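PDB 7A0H: F-actin-capping protein subunit alpha from Plasmodium berghei, which probably binds the fast-growing barbed ends of actin filaments without needing calcium, blocking subunit exchange there but not severing the filament. Local coordinates for residues A19-V24 with S50-D55; Y57-F62 with Y67-K72; L79-H82 with I87-N90; K125-I130 with L175-D180. All blocks are in the same frame, centred on the assembly; numbering follows the deposited sequence. Where two conformers were deposited one is given.

Interaction 1 (A19-V24 with S50-D55); sequences APPGKV and SKYNED
The backbones of the two segments stay well apart, coming nearest at P21 and Y52 with CA atoms 9.9 Å from each other, and one side chain, that of Y52, spans the interval. The contact lies at the base of the N-terminal antiparallel three-helix bundle, where the first turn of helix 21-35 faces the last turns of helix 39-55. A19 has just left helix 3-18, and the chain reverses through P20 into the new helix, with K23 N bonding back to P20 O at 3.0 Å. Y52 carries its CG anti to the backbone N (chi1 -180°), which sends the ring straight out from its helix, a turn also braced by the K51-D55 salt bridge. The side chains of Y52 and P21 cross at about a right angle, and the tyrosine touches the proline with its hydroxyl oxygen, with V24 reaching in beside it. The P20 side packs against N224 of the second subunit. At the junction itself, Y52 OH sits 3.7 Å from both P21 CA and P21 CB and 4.2 Å from V24 CG2.

Interaction 2 (Y57-F62 with Y67-K72); sequences YILIPF and YIIICK
L59 divides its two methyls between two partners on the facing strand. CD1 sits over one face of the Y67 ring, 4.3 Å from the centroid and 16° off the normal, a CH-pi contact offset toward the rim; CD2 lies 3.8 Å from CG1 of I69, whose side chain runs beside that of L59 and points the same way. Y67 can reach L59 because its CG is anti to the carbonyl carbon (chi1 -70°), which leans the ring diagonally back across the neighbouring strand, past P61, its own register partner. On the other face, I60 and I70 meet at a slant through their CD1 methyls, 3.6 Å apart, while F62 CB rests against CG1 of I68. Beyond the paired region, the Y57 ring takes C71 obliquely: C71 CB comes to 3.3 Å from Y57 CE1, a tight approach, and the sulfur makes an oblique sulfur-aromatic contact. I60 and I68 hold the register as a hydrogen-bonded pair, I60 N to I68 O at 2.9 Å and I68 N to I60 O at 2.8 Å. The L59, Y67 and I69 face packs on strands 154-167 and 170-183, the I60, I68 and I70 face on strands 87-92 and 97-103. This is a two-stranded antiparallel beta hairpin sandwiched between two larger sheets.

Interaction 3 (L79-H82 with I87-N90); sequences LYLH and ILAN
Y80 turns the edge of its ring to the partner strand, A89 O lying near the ring plane at 3.8 Å from CD2; beyond the two strands the ring meets that of H93 at a steep angle, and its hydroxyl bonds to E54. The second flat group is the N90 amide, over whose plane L79 sets a methyl, CD2 being 3.4 Å from N90 ND2. The H82 side chain contributes little more than its CB; its ring leads away, and ND1 accepts from L85 N in the connecting turn. On the face opposite Y80, L79 and L88 cross at about a right angle with their CB atoms 3.8 Å apart. With chi1 at -179° the L81 side chain leans past its own carbonyl carbon, and CD1 arrives 3.5 Å from I87 O and beside CD2 of L88. Under these side chains the backbone ladder is uneven: H82 N to I87 O is short and nearly straight (2.8 Å, 171°), whereas Y80 N to A89 O is bent, with an angle of 136° at the hydrogen. Y80 O in turn receives A89 N. The pair forms the central beta hairpin of an antiparallel meander running 75-76, 79-82, 87-92 and 97-103.

Interaction 4 (K125-I130 with L175-D180); sequences KEYVDI and LLICCD
Apolar contact joins the helix to the strand, and all of it converges on one methyl, CD1 of I177. This carbon meets the edge of the Y127 ring in its plane, 3.5 Å from CE2 and 3.7 Å from CD2, and V128 CG2 touches the same methyl at 4.0 Å. I177 has CG1 anti to the carbonyl carbon (chi1 -55°) and then extends fully, carrying its tip out to helix 112-131. The two aliphatic chains of I177 and V128 slide past each other in opposite directions, whereas the phenol axis stands about square to the isoleucine.

Hydrogen bonding belongs to each element separately. The helix keeps its own i to i+4 backbone bonds, as in D129 N to K125 O at 3.0 Å, and the strand bonds to its sheet neighbours on both flanks.

A covalent link is possible beside the contact: C179 lies against C158 of strand 154-167, with which a disulfide has been seen in this protein; C179 has two conformers here, so the bond need not hold in both. V128 packs on C158 as well. With no hydrogen bond between the segments, the helix is seated on the five-stranded sheet here by shape and dispersion, while the Y127 hydroxyl is taken up by E258 of helix 243-266, which also lies against I177, and the polar end of the phenol is thus bonded at the margin of an apolar contact.

How the interactions relate
The four contacts follow one another along the chain, and none nests in or crosses another. Interaction 1 closes the helix 21-35 and 39-55 excursion at the base of the helical bundle. Helix 39-55 then leads into interaction 2, a tight hairpin, and interaction 3 is a second hairpin beyond it. Interaction 4 spans 44 residues, bringing helix 112-131 onto strand 170-183. Interaction 2 is the hub, touching all the others: I70 meets E54, I68 packs on A89 and H82, and Y57 and I69 rest on L176. E54 also probably hydrogen-bonds Y80, linking bundle and meander. Interactions 1 and 4 both touch the second subunit.

Interaction 1 (A19-V24 with S50-D55)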
loop_
_atom_site.group_PDB
_atom_site.type_symbol
_atom_site.label_atom_id
_atom_site.label_comp_id
_atom_site.label_asym_id
_atom_site.label_seq_id
_atom_site.Cartn_x
_atom_site.Cartn_y
_atom_site.Cartn_z
ATOM N N ALA A 19 4.417 -0.788 6.372
ATOM C CA ALA A 19 3.812 0.514 6.583
ATOM C C ALA A 19 4.168 1.494 5.459
ATOM O O ALA A 19 5.324 1.559 5.034
ATOM C CB ALA A 19 4.274 1.045 7.937
ATOM N N PRO A 20 3.216 2.299 4.983
ATOM C CA PRO A 20 3.551 3.367 3.999
ATOM C C PRO A 20 4.365 4.470 4.654
ATOM O O PRO A 20 4.312 4.641 5.882
ATOM C CB PRO A 20 2.178 3.870 3.528
ATOM C CG PRO A 20 1.258 3.579 4.710
ATOM C CD PRO A 20 1.777 2.308 5.316
ATOM N N PRO A 21 5.146 5.235 3.885
ATOM C CA PRO A 21 6.089 6.159 4.523
ATOM C C PRO A 21 5.404 7.047 5.534
ATOM O O PRO A 21 5.918 7.267 6.628
ATOM C CB PRO A 21 6.638 6.983 3.353
ATOM C CG PRO A 21 6.403 6.183 2.136
ATOM C CD PRO A 21 5.178 5.337 2.412
ATOM N N GLY A 22 4.227 7.544 5.199
ATOM C CA GLY A 22 3.556 8.519 6.027
ATOM C C GLY A 22 3.102 8.023 7.397
ATOM O O GLY A 22 2.677 8.854 8.196
ATOM N N LYS A 23 3.070 6.717 7.640
ATOM C CA LYS A 23 2.660 6.158 8.925
ATOM C C LYS A 23 3.841 5.671 9.757
ATOM O O LYS A 23 3.646 5.168 10.863
ATOM C CB LYS A 23 1.668 5.010 8.730
ATOM C CG LYS A 23 0.331 5.415 8.132
ATOM C CD LYS A 23 -0.541 4.177 7.872
ATOM C CE LYS A 23 -1.987 4.522 7.503
ATOM N NZ LYS A 23 -2.764 3.289 7.165
ATOM N N VAL A 24 5.045 5.709 9.212
ATOM C CA VAL A 24 6.177 5.081 9.872
ATOM C C VAL A 24 6.469 5.753 11.206
ATOM O O VAL A 24 6.588 5.091 12.235
ATOM C CB VAL A 24 7.393 5.112 8.936
ATOM C CG1 VAL A 24 8.633 4.611 9.680
ATOM C CG2 VAL A 24 7.063 4.312 7.664
ATOM N N SER A 50 17.634 3.593 10.016
ATOM C CA SER A 50 18.741 4.166 9.283
ATOM C C SER A 50 18.864 3.522 7.911
ATOM O O SER A 50 19.176 4.194 6.938
ATOM C CB SER A 50 20.026 4.012 10.079
ATOM O OG SER A 50 20.333 2.633 10.279
ATOM N N LYS A 51 18.656 2.224 7.818
ATOM C CA LYS A 51 18.760 1.555 6.535
ATOM C C LYS A 51 17.612 1.968 5.636
ATOM O O LYS A 51 17.794 2.208 4.435
ATOM C CB LYS A 51 18.769 0.051 6.745
ATOM C CG LYS A 51 18.846 -0.771 5.462
ATOM C CD LYS A 51 20.209 -0.678 4.800
ATOM C CE LYS A 51 20.412 -1.771 3.744
ATOM N NZ LYS A 51 19.742 -1.428 2.459
ATOM N N TYR A 52 16.410 1.945 6.180
ATOM C CA TYR A 52 15.273 2.529 5.492
ATOM C C TYR A 52 15.595 3.911 4.928
ATOM O O TYR A 52 15.303 4.206 3.761
ATOM C CB TYR A 52 14.120 2.586 6.499
ATOM C CG TYR A 52 12.904 3.151 5.936
ATOM C CD1 TYR A 52 12.027 2.362 5.230
ATOM C CD2 TYR A 52 12.646 4.508 6.052
ATOM C CE1 TYR A 52 10.895 2.897 4.666
ATOM C CE2 TYR A 52 11.524 5.062 5.485
ATOM C CZ TYR A 52 10.645 4.250 4.799
ATOM O OH TYR A 52 9.500 4.794 4.264
ATOM N N ASN A 53 16.179 4.789 5.753
ATOM C CA ASN A 53 16.513 6.138 5.304
ATOM C C ASN A 53 17.518 6.081 4.164
ATOM O O ASN A 53 17.454 6.847 3.209
ATOM C CB ASN A 53 17.122 6.962 6.457
ATOM C CG ASN A 53 16.081 7.583 7.357
ATOM O OD1 ASN A 53 14.890 7.407 7.127
ATOM N ND2 ASN A 53 16.521 8.291 8.419
ATOM N N GLU A 54 18.471 5.195 4.267
ATOM C CA GLU A 54 19.464 5.117 3.220
ATOM C C GLU A 54 18.827 4.623 1.947
ATOM O O GLU A 54 19.104 5.169 0.866
ATOM C CB GLU A 54 20.610 4.234 3.690
ATOM C CG GLU A 54 21.342 4.926 4.848
ATOM C CD GLU A 54 22.337 4.017 5.541
ATOM O OE1 GLU A 54 22.404 2.824 5.170
ATOM O OE2 GLU A 54 23.090 4.510 6.412
ATOM N N ASP A 55 17.924 3.634 2.063
ATOM C CA ASP A 55 17.249 3.079 0.906
ATOM C C ASP A 55 16.386 4.100 0.179
ATOM O O ASP A 55 15.910 3.824 -0.924
ATOM C CB ASP A 55 16.415 1.876 1.307
ATOM C CG ASP A 55 17.285 0.707 1.639
ATOM O OD1 ASP A 55 18.521 0.877 1.504
ATOM O OD2 ASP A 55 16.774 -0.362 1.991
#

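Interaction 2 (Y57-F62 with Y67-K72)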
loop_
_atom_site.group_PDB
_atom_site.type_symbol
_atom_site.label_atom_id
_atom_site.label_comp_id
_atom_site.label_asym_id
_atom_site.label_seq_id
_atom_site.Cartn_x
_atom_site.Cartn_y
_atom_site.Cartn_z
ATOM N N TYR A 57 17.011 7.642 0.083
ATOM C CA TYR A 57 17.611 8.914 -0.282
ATOM C C TYR A 57 16.834 10.007 0.417
ATOM O O TYR A 57 16.378 10.963 -0.221
ATOM C CB TYR A 57 17.609 9.155 -1.813
ATOM C CG TYR A 57 18.437 8.116 -2.519
ATOM C CD1 TYR A 57 19.800 8.273 -2.687
ATOM C CD2 TYR A 57 17.855 6.968 -2.960
ATOM C CE1 TYR A 57 20.561 7.273 -3.253
ATOM C CE2 TYR A 57 18.600 5.981 -3.550
ATOM C CZ TYR A 57 19.936 6.152 -3.717
ATOM O OH TYR A 57 20.659 5.170 -4.284
ATOM N N ILE A 58 16.654 9.821 1.716
ATOM C CA ILE A 58 15.985 10.770 2.600
ATOM C C ILE A 58 16.837 12.028 2.704
ATOM O O ILE A 58 18.057 11.970 2.899
ATOM C CB ILE A 58 15.783 10.128 3.994
ATOM C CG1 ILE A 58 14.638 9.096 4.013
ATOM C CG2 ILE A 58 15.593 11.152 5.133
ATOM C CD1 ILE A 58 13.472 9.532 3.294
ATOM N N LEU A 59 16.166 13.159 2.754
ATOM C CA LEU A 59 16.778 14.439 3.024
ATOM C C LEU A 59 16.670 14.886 4.472
ATOM O O LEU A 59 15.563 15.049 4.982
ATOM C CB LEU A 59 16.088 15.529 2.202
ATOM C CG LEU A 59 16.009 15.385 0.656
ATOM C CD1 LEU A 59 15.363 16.675 0.148
ATOM C CD2 LEU A 59 17.421 15.133 0.155
ATOM N N ILE A 60 17.797 15.292 5.032
ATOM C CA ILE A 60 17.846 15.883 6.364
ATOM C C ILE A 60 18.335 17.313 6.229
ATOM O O ILE A 60 19.411 17.554 5.701
ATOM C CB ILE A 60 18.742 15.086 7.331
ATOM C CG1 ILE A 60 18.042 13.756 7.568
ATOM C CG2 ILE A 60 18.916 15.901 8.603
ATOM C CD1 ILE A 60 18.814 12.785 8.347
ATOM N N PRO A 61 17.575 18.271 6.686
ATOM C CA PRO A 61 17.993 19.664 6.571
ATOM C C PRO A 61 19.193 19.970 7.436
ATOM O O PRO A 61 19.312 19.506 8.579
ATOM C CB PRO A 61 16.780 20.433 7.120
ATOM C CG PRO A 61 15.669 19.483 7.075
ATOM C CD PRO A 61 16.247 18.130 7.285
ATOM N N PHE A 62 20.049 20.821 6.896
ATOM C CA PHE A 62 21.329 21.142 7.501
ATOM C C PHE A 62 21.486 22.649 7.453
ATOM O O PHE A 62 21.308 23.251 6.396
ATOM C CB PHE A 62 22.440 20.381 6.749
ATOM C CG PHE A 62 23.787 20.726 7.215
ATOM C CD1 PHE A 62 24.051 20.800 8.561
ATOM C CD2 PHE A 62 24.809 20.915 6.320
ATOM C CE1 PHE A 62 25.298 21.131 9.006
ATOM C CE2 PHE A 62 26.056 21.236 6.753
ATOM C CZ PHE A 62 26.303 21.339 8.101
ATOM N N TYR A 67 20.992 20.527 2.823
ATOM C CA TYR A 67 20.465 19.204 3.054
ATOM C C TYR A 67 21.647 18.238 3.062
ATOM O O TYR A 67 22.608 18.400 2.310
ATOM C CB TYR A 67 19.468 18.712 1.988
ATOM C CG TYR A 67 18.123 19.456 2.041
ATOM C CD1 TYR A 67 17.134 19.114 2.968
ATOM C CD2 TYR A 67 17.859 20.525 1.150
ATOM C CE1 TYR A 67 15.925 19.842 3.029
ATOM C CE2 TYR A 67 16.682 21.249 1.231
ATOM C CZ TYR A 67 15.720 20.912 2.159
ATOM O OH TYR A 67 14.558 21.638 2.188
ATOM N N ILE A 68 21.555 17.271 3.939
ATOM C CA ILE A 68 22.375 16.074 3.922
ATOM C C ILE A 68 21.488 15.052 3.282
ATOM O O ILE A 68 20.286 15.003 3.589
ATOM C CB ILE A 68 22.776 15.608 5.349
ATOM C CG1 ILE A 68 23.674 16.616 6.059
ATOM C CG2 ILE A 68 23.476 14.265 5.246
ATOM C CD1 ILE A 68 25.052 16.679 5.417
ATOM N N ILE A 69 22.052 14.231 2.408
ATOM C CA ILE A 69 21.258 13.191 1.773
ATOM C C ILE A 69 21.739 11.852 2.281
ATOM O O ILE A 69 22.931 11.538 2.184
ATOM C CB ILE A 69 21.333 13.246 0.259
ATOM C CG1 ILE A 69 21.186 14.677 -0.262
ATOM C CG2 ILE A 69 20.219 12.390 -0.282
ATOM C CD1 ILE A 69 21.219 14.672 -1.726
ATOM N N ILE A 70 20.808 11.052 2.794
ATOM C CA ILE A 70 21.141 9.810 3.423
ATOM C C ILE A 70 21.024 8.706 2.420
ATOM O O ILE A 70 19.923 8.452 1.941
ATOM C CB ILE A 70 20.189 9.491 4.583
ATOM C CG1 ILE A 70 19.962 10.632 5.568
ATOM C CG2 ILE A 70 20.724 8.340 5.318
ATOM C CD1 ILE A 70 21.218 11.149 6.162
ATOM N N CYS A 71 22.107 7.975 2.165
ATOM C CA CYS A 71 22.025 6.826 1.258
ATOM C C CYS A 71 23.369 6.125 1.341
ATOM O O CYS A 71 24.325 6.704 1.865
ATOM C CB CYS A 71 21.765 7.276 -0.193
ATOM S SG CYS A 71 23.036 8.520 -0.761
ATOM N N LYS A 72 23.478 4.957 0.679
ATOM C CA LYS A 72 24.757 4.245 0.688
ATOM C C LYS A 72 25.893 5.156 0.298
ATOM O O LYS A 72 26.941 5.193 0.947
ATOM C CB LYS A 72 24.780 3.107 -0.321
ATOM C CG LYS A 72 23.796 2.049 -0.174
ATOM C CD LYS A 72 23.865 1.160 -1.393
ATOM C CE LYS A 72 22.855 0.028 -1.250
ATOM N NZ LYS A 72 22.908 -0.866 -2.426
#

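Interaction 3 (L79-H82 with I87-N90)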
loop_
_atom_site.group_PDB
_atom_site.type_symbol
_atom_site.label_atom_id
_atom_site.label_comp_id
_atom_site.label_asym_id
_atom_site.label_seq_id
_atom_site.Cartn_x
_atom_site.Cartn_y
_atom_site.Cartn_z
ATOM N N LEU A 79 28.907 8.285 9.581
ATOM C CA LEU A 79 28.565 9.650 9.182
ATOM C C LEU A 79 28.137 9.672 7.702
ATOM O O LEU A 79 28.102 8.652 6.993
ATOM C CB LEU A 79 29.763 10.573 9.502
ATOM C CG LEU A 79 30.375 10.404 10.957
ATOM C CD1 LEU A 79 31.482 11.347 11.332
ATOM C CD2 LEU A 79 29.343 10.557 12.045
ATOM N N TYR A 80 27.787 10.867 7.223
ATOM C CA TYR A 80 27.240 11.094 5.893
ATOM C C TYR A 80 27.964 12.290 5.294
ATOM O O TYR A 80 28.021 13.345 5.919
ATOM C CB TYR A 80 25.712 11.354 5.925
ATOM C CG TYR A 80 25.012 10.095 6.401
ATOM C CD1 TYR A 80 24.779 9.065 5.518
ATOM C CD2 TYR A 80 24.660 9.916 7.780
ATOM C CE1 TYR A 80 24.217 7.902 5.938
ATOM C CE2 TYR A 80 24.053 8.721 8.242
ATOM C CZ TYR A 80 23.879 7.724 7.339
ATOM O OH TYR A 80 23.300 6.603 7.799
ATOM N N LEU A 81 28.432 12.162 4.040
ATOM C CA LEU A 81 29.240 13.221 3.447
ATOM C C LEU A 81 28.329 14.250 2.824
ATOM O O LEU A 81 27.324 13.919 2.168
ATOM C CB LEU A 81 30.208 12.691 2.388
ATOM C CG LEU A 81 31.139 13.727 1.717
ATOM C CD1 LEU A 81 32.203 14.259 2.678
ATOM C CD2 LEU A 81 31.806 13.127 0.475
ATOM N N HIS A 82 28.640 15.478 3.071
ATOM C CA HIS A 82 28.158 16.503 2.161
ATOM C C HIS A 82 29.336 16.915 1.240
ATOM O O HIS A 82 30.244 17.601 1.696
ATOM C CB HIS A 82 27.650 17.697 2.956
ATOM C CG HIS A 82 26.966 18.729 2.117
ATOM N ND1 HIS A 82 27.656 19.609 1.319
ATOM C CD2 HIS A 82 25.659 19.088 2.050
ATOM C CE1 HIS A 82 26.804 20.492 0.819
ATOM N NE2 HIS A 82 25.587 20.183 1.223
ATOM N N ILE A 87 32.150 18.030 4.696
ATOM C CA ILE A 87 31.636 17.909 6.057
ATOM C C ILE A 87 31.079 16.502 6.156
ATOM O O ILE A 87 30.448 16.028 5.196
ATOM C CB ILE A 87 30.558 18.974 6.302
ATOM C CG1 ILE A 87 31.158 20.155 7.029
ATOM C CG2 ILE A 87 29.322 18.355 6.931
ATOM C CD1 ILE A 87 30.185 21.331 7.016
ATOM N N LEU A 88 31.424 15.797 7.232
ATOM C CA LEU A 88 30.761 14.561 7.604
ATOM C C LEU A 88 29.762 14.938 8.678
ATOM O O LEU A 88 30.126 15.582 9.676
ATOM C CB LEU A 88 31.728 13.526 8.172
ATOM C CG LEU A 88 32.950 13.223 7.293
ATOM C CD1 LEU A 88 34.009 12.378 8.039
ATOM C CD2 LEU A 88 32.557 12.499 6.028
ATOM N N ALA A 89 28.518 14.549 8.471
ATOM C CA ALA A 89 27.421 14.920 9.350
ATOM C C ALA A 89 27.000 13.665 10.081
ATOM O O ALA A 89 26.793 12.590 9.478
ATOM C CB ALA A 89 26.243 15.514 8.580
ATOM N N ASN A 90 26.880 13.804 11.382
ATOM C CA ASN A 90 26.349 12.744 12.218
ATOM C C ASN A 90 24.851 12.956 12.319
ATOM O O ASN A 90 24.406 14.048 12.671
ATOM C CB ASN A 90 27.014 12.784 13.581
ATOM C CG ASN A 90 26.878 11.494 14.283
ATOM O OD1 ASN A 90 25.869 10.803 14.118
ATOM N ND2 ASN A 90 27.901 11.111 15.020
#

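Interaction 4 (K125-I130 with L175-D180)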
loop_
_atom_site.group_PDB
_atom_site.type_symbol
_atom_site.label_atom_id
_atom_site.label_comp_id
_atom_site.label_asym_id
_atom_site.label_seq_id
_atom_site.Cartn_x
_atom_site.Cartn_y
_atom_site.Cartn_z
ATOM N N LYS A 125 23.489 21.147 -10.990
ATOM C CA LYS A 125 22.717 22.265 -10.473
ATOM C C LYS A 125 22.131 23.129 -11.581
ATOM O O LYS A 125 20.978 23.586 -11.475
ATOM C CB LYS A 125 23.582 23.095 -9.508
ATOM C CG LYS A 125 23.752 22.211 -8.130
ATOM C CD LYS A 125 24.395 22.888 -6.989
ATOM C CE LYS A 125 24.658 21.870 -5.872
ATOM N NZ LYS A 125 23.413 21.355 -5.206
ATOM N N GLU A 126 22.890 23.379 -12.656
ATOM C CA GLU A 126 22.349 24.238 -13.712
ATOM C C GLU A 126 21.137 23.575 -14.326
ATOM O O GLU A 126 20.099 24.216 -14.603
ATOM C CB GLU A 126 23.443 24.538 -14.758
ATOM C CG GLU A 126 22.983 25.250 -16.036
ATOM C CD GLU A 126 24.119 25.463 -17.098
ATOM O OE1 GLU A 126 24.734 24.459 -17.585
ATOM O OE2 GLU A 126 24.378 26.650 -17.424
ATOM N N TYR A 127 21.232 22.261 -14.488
ATOM C CA TYR A 127 20.193 21.509 -15.129
ATOM C C TYR A 127 18.890 21.656 -14.352
ATOM O O TYR A 127 17.819 21.931 -14.929
ATOM C CB TYR A 127 20.670 20.067 -15.197
ATOM C CG TYR A 127 19.534 19.098 -15.482
ATOM C CD1 TYR A 127 18.944 19.096 -16.689
ATOM C CD2 TYR A 127 19.033 18.168 -14.483
ATOM C CE1 TYR A 127 17.925 18.215 -17.022
ATOM C CE2 TYR A 127 18.059 17.278 -14.784
ATOM C CZ TYR A 127 17.444 17.336 -16.075
ATOM O OH TYR A 127 16.377 16.529 -16.369
ATOM N N VAL A 128 18.958 21.477 -13.030
ATOM C CA VAL A 128 17.769 21.624 -12.189
ATOM C C VAL A 128 17.246 23.043 -12.293
ATOM O O VAL A 128 16.044 23.292 -12.398
ATOM C CB VAL A 128 18.143 21.267 -10.720
ATOM C CG1 VAL A 128 17.049 21.696 -9.771
ATOM C CG2 VAL A 128 18.462 19.800 -10.645
ATOM N N ASP A 129 18.143 23.990 -12.245
ATOM C CA ASP A 129 17.751 25.383 -12.342
ATOM C C ASP A 129 17.019 25.660 -13.639
ATOM O O ASP A 129 16.032 26.426 -13.684
ATOM C CB ASP A 129 19.048 26.220 -12.279
ATOM C CG ASP A 129 18.801 27.687 -12.367
ATOM O OD1 ASP A 129 17.878 28.177 -11.685
ATOM O OD2 ASP A 129 19.570 28.370 -13.077
ATOM N N ILE A 130 17.509 25.088 -14.731
ATOM C CA ILE A 130 16.880 25.439 -15.999
ATOM C C ILE A 130 15.547 24.715 -16.191
ATOM O O ILE A 130 14.617 25.278 -16.751
ATOM C CB ILE A 130 17.845 25.135 -17.153
ATOM C CG1 ILE A 130 19.038 26.093 -17.077
ATOM C CG2 ILE A 130 17.169 25.325 -18.503
ATOM C CD1 ILE A 130 20.198 25.743 -18.064
ATOM N N LEU A 175 25.617 10.715 -9.204
ATOM C CA LEU A 175 24.912 11.986 -9.393
ATOM C C LEU A 175 23.497 11.727 -8.971
ATOM O O LEU A 175 22.911 10.707 -9.391
ATOM C CB LEU A 175 24.905 12.481 -10.868
ATOM C CG LEU A 175 26.219 12.817 -11.597
ATOM C CD1 LEU A 175 26.789 11.534 -12.147
ATOM C CD2 LEU A 175 26.084 13.905 -12.708
ATOM N N LEU A 176 22.930 12.680 -8.243
ATOM C CA LEU A 176 21.653 12.443 -7.567
ATOM C C LEU A 176 20.820 13.709 -7.443
ATOM O O LEU A 176 21.306 14.793 -7.008
ATOM C CB LEU A 176 21.907 11.904 -6.151
ATOM C CG LEU A 176 20.718 11.609 -5.189
ATOM C CD1 LEU A 176 19.877 10.466 -5.727
ATOM C CD2 LEU A 176 21.317 11.223 -3.766
ATOM N N ILE A 177 19.557 13.560 -7.851
ATOM C CA ILE A 177 18.564 14.633 -7.713
ATOM C C ILE A 177 17.395 14.133 -6.833
ATOM O O ILE A 177 16.844 13.055 -7.095
ATOM C CB ILE A 177 17.996 15.101 -9.055
ATOM C CG1 ILE A 177 19.105 15.527 -10.016
ATOM C CG2 ILE A 177 17.025 16.298 -8.818
ATOM C CD1 ILE A 177 18.543 15.867 -11.575
ATOM N N CYS A 178 16.955 15.007 -5.950
ATOM C CA CYS A 178 15.834 14.670 -5.046
ATOM C C CYS A 178 14.820 15.780 -4.980
ATOM O O CYS A 178 15.177 16.971 -4.755
ATOM C CB CYS A 178 16.349 14.456 -3.564
ATOM S SG CYS A 178 17.657 13.323 -3.428
ATOM N N CYS A 179 13.536 15.422 -5.132
ATOM C CA CYS A 179 12.468 16.382 -4.824
ATOM C C CYS A 179 11.374 15.669 -4.026
ATOM O O CYS A 179 11.002 14.521 -4.306
ATOM C CB CYS A 179 11.879 17.101 -6.101
ATOM S SG CYS A 179 12.988 18.403 -6.956
ATOM N N ASP A 180 10.877 16.383 -3.027
ATOM C CA ASP A 180 9.851 15.943 -2.101
ATOM C C ASP A 180 8.807 17.045 -2.035
ATOM O O ASP A 180 9.146 18.229 -1.854
ATOM C CB ASP A 180 10.413 15.678 -0.687
ATOM C CG ASP A 180 11.258 14.400 -0.611
ATOM O OD1 ASP A 180 10.935 13.311 -1.131
ATOM O OD2 ASP A 180 12.302 14.521 -0.007
#